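Local coordinates for malonyl CoA-acyl carrier protein transacylase (Synechocystis sp. PCC 6803 substr. Kazusa, PDB 4RR5) that catalyses transfer of the malonyl group from malonyl-CoA to holo-acyl carrier protein, supplying malonyl-ACP for fatty acid biosynthesis, at residues Glu35-Trp40 against Gly106-Lys111. Numbering follows the deposited sequence.
Sequences EEILGW and GLQLVK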
loop_
_atom_site.group_PDB
_atom_site.type_symbol
_atom_site.label_atom_id
_atom_site.label_comp_id
_atom_site.label_asym_id
_atom_site.label_seq_id
_atom_site.Cartn_x
_atom_site.Cartn_y
_atom_site.Cartn_z
ATOM N N GLU A 35 3.294 -18.582 8.475
ATOM C CA GLU A 35 2.814 -19.853 7.945
ATOM C C GLU A 35 1.745 -20.465 8.874
ATOM O O GLU A 35 0.731 -20.964 8.388
ATOM C CB GLU A 35 3.980 -20.831 7.712
ATOM C CG GLU A 35 3.583 -22.076 6.921
ATOM C CD GLU A 35 4.761 -22.976 6.545
ATOM O OE1 GLU A 35 5.881 -22.772 7.052
ATOM O OE2 GLU A 35 4.561 -23.899 5.734
ATOM N N GLU A 36 1.949 -20.409 10.192
ATOM C CA GLU A 36 0.938 -20.911 11.126
ATOM C C GLU A 36 -0.339 -20.081 11.078
ATOM O O GLU A 36 -1.427 -20.635 11.118
ATOM C CB GLU A 36 1.464 -20.949 12.568
ATOM C CG GLU A 36 2.295 -19.745 12.948
ATOM C CD GLU A 36 2.316 -19.435 14.441
ATOM O OE1 GLU A 36 1.576 -18.510 14.866
ATOM O OE2 GLU A 36 3.084 -20.096 15.179
ATOM N N ILE A 37 -0.211 -18.760 10.985
ATOM C CA ILE A 37 -1.371 -17.868 10.902
ATOM C C ILE A 37 -2.160 -18.013 9.592
ATOM O O ILE A 37 -3.389 -17.978 9.582
ATOM C CB ILE A 37 -0.930 -16.400 11.052
ATOM C CG1 ILE A 37 -0.383 -16.156 12.456
ATOM C CG2 ILE A 37 -2.074 -15.435 10.746
ATOM C CD1 ILE A 37 0.459 -14.899 12.552
ATOM N N LEU A 38 -1.450 -18.166 8.482
ATOM C CA LEU A 38 -2.092 -18.154 7.169
ATOM C C LEU A 38 -2.487 -19.538 6.687
ATOM O O LEU A 38 -3.382 -19.676 5.864
ATOM C CB LEU A 38 -1.169 -17.534 6.121
ATOM C CG LEU A 38 -0.868 -16.045 6.120
ATOM C CD1 LEU A 38 0.344 -15.828 5.257
ATOM C CD2 LEU A 38 -2.044 -15.274 5.559
ATOM N N GLY A 39 -1.782 -20.557 7.163
ATOM C CA GLY A 39 -1.996 -21.907 6.681
ATOM C C GLY A 39 -1.248 -22.239 5.402
ATOM O O GLY A 39 -1.453 -23.304 4.814
ATOM N N TRP A 40 -0.379 -21.331 4.965
ATOM C CA TRP A 40 0.467 -21.582 3.806
ATOM C C TRP A 40 1.722 -20.736 3.888
ATOM O O TRP A 40 1.744 -19.699 4.543
ATOM C CB TRP A 40 -0.281 -21.311 2.493
ATOM C CG TRP A 40 -1.097 -20.036 2.440
ATOM C CD1 TRP A 40 -2.413 -19.898 2.764
ATOM C CD2 TRP A 40 -0.652 -18.736 2.020
ATOM N NE1 TRP A 40 -2.816 -18.600 2.579
ATOM C CE2 TRP A 40 -1.754 -17.862 2.130
ATOM C CE3 TRP A 40 0.574 -18.221 1.581
ATOM C CZ2 TRP A 40 -1.674 -16.508 1.806
ATOM C CZ3 TRP A 40 0.650 -16.873 1.254
ATOM C CH2 TRP A 40 -0.469 -16.037 1.362
ATOM N N GLY A 106 -1.647 -7.863 12.787
ATOM C CA GLY A 106 -1.619 -7.224 11.491
ATOM C C GLY A 106 -1.842 -8.199 10.360
ATOM O O GLY A 106 -2.595 -7.902 9.436
ATOM N N LEU A 107 -1.189 -9.356 10.431
ATOM C CA LEU A 107 -1.305 -10.361 9.389
ATOM C C LEU A 107 -2.736 -10.875 9.330
ATOM O O LEU A 107 -3.288 -11.055 8.248
ATOM C CB LEU A 107 -0.319 -11.511 9.628
ATOM C CG LEU A 107 -0.262 -12.584 8.535
ATOM C CD1 LEU A 107 -0.254 -11.963 7.137
ATOM C CD2 LEU A 107 0.965 -13.434 8.723
ATOM N N GLN A 108 -3.352 -11.089 10.490
ATOM C CA GLN A 108 -4.743 -11.540 10.499
ATOM C C GLN A 108 -5.673 -10.501 9.843
ATOM O O GLN A 108 -6.549 -10.862 9.047
ATOM C CB GLN A 108 -5.206 -11.861 11.923
ATOM C CG GLN A 108 -6.541 -12.634 11.972
ATOM C CD GLN A 108 -6.543 -13.940 11.147
ATOM O OE1 GLN A 108 -7.481 -14.205 10.385
ATOM N NE2 GLN A 108 -5.511 -14.760 11.321
ATOM N N LEU A 109 -5.460 -9.219 10.143
ATOM C CA LEU A 109 -6.204 -8.149 9.473
ATOM C C LEU A 109 -6.003 -8.165 7.964
ATOM O O LEU A 109 -6.966 -8.096 7.197
ATOM C CB LEU A 109 -5.803 -6.782 10.035
ATOM C CG LEU A 109 -6.250 -6.571 11.479
ATOM C CD1 LEU A 109 -5.621 -5.338 12.064
ATOM C CD2 LEU A 109 -7.770 -6.477 11.499
ATOM N N VAL A 110 -4.749 -8.260 7.533
ATOM C CA VAL A 110 -4.438 -8.254 6.119
ATOM C C VAL A 110 -5.084 -9.446 5.425
ATOM O O VAL A 110 -5.653 -9.325 4.331
ATOM C CB VAL A 110 -2.939 -8.260 5.913
ATOM C CG1 VAL A 110 -2.595 -8.652 4.479
ATOM C CG2 VAL A 110 -2.374 -6.885 6.272
ATOM N N LYS A 111 -5.029 -10.595 6.087
ATOM C CA LYS A 111 -5.603 -11.819 5.547
ATOM C C LYS A 111 -7.086 -11.649 5.288
ATOM O O LYS A 111 -7.587 -12.018 4.227
ATOM C CB LYS A 111 -5.357 -12.972 6.508
ATOM C CG LYS A 111 -5.886 -14.320 6.100
ATOM C CD LYS A 111 -5.468 -15.319 7.191
ATOM C CE LYS A 111 -5.812 -16.746 6.842
ATOM N NZ LYS A 111 -7.276 -16.946 6.893
#
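Leu107 reaches across from helix 103-119 and lays its isobutyl group over both Ile37 and Leu38, the apolar pair in the last turn of helix 25-38. This is helix-to-helix packing near the periphery of the FabD-type acyltransferase fold, away from Ser88 and His188, the probable active-site residues. With CG anti to the backbone N (chi1 -175°), Leu107 projects at helix 25-38, and its CG meets Ile37 CG2 at 4.0 Å. Leu107 CD2 is shared, lying between Ile37 CD1 and Leu38 CG. Toward Leu38, which it crosses at about a right angle, Leu107 offers CD1 at 4.1 Å from Leu38 CD2. Pro61 of helix 56-76 touches both leucines, and Val65 adds to the packing on Leu107, so the two-helix contact has a third helix beneath it.

Lys111, one turn on, contributes its aliphatic chain. That chain is extended as far as CE and runs past Leu38 in the opposite direction, bringing Lys111 CD to 3.8 Å from Leu38 CD2. A serine here would probably strip the methylene cover from one side of Leu38 CD2 and lose the weak, long ion pair that NZ makes with Glu115 of its own helix.

At the more exposed margin, Gln108 bends at chi2 (55°), which turns its amide back to Ile37; there NE2 stands 3.5 Å from Ile37 CG2, a van der Waals touch. Helix 25-38 ends here: Gly39 turns out of helical geometry with positive phi while its N still bonds to Glu35 O at 2.8 Å. Over this end passes the lysine chain, with Lys111 CE 3.9 Å from Ile37 O and equally far from Leu38 O.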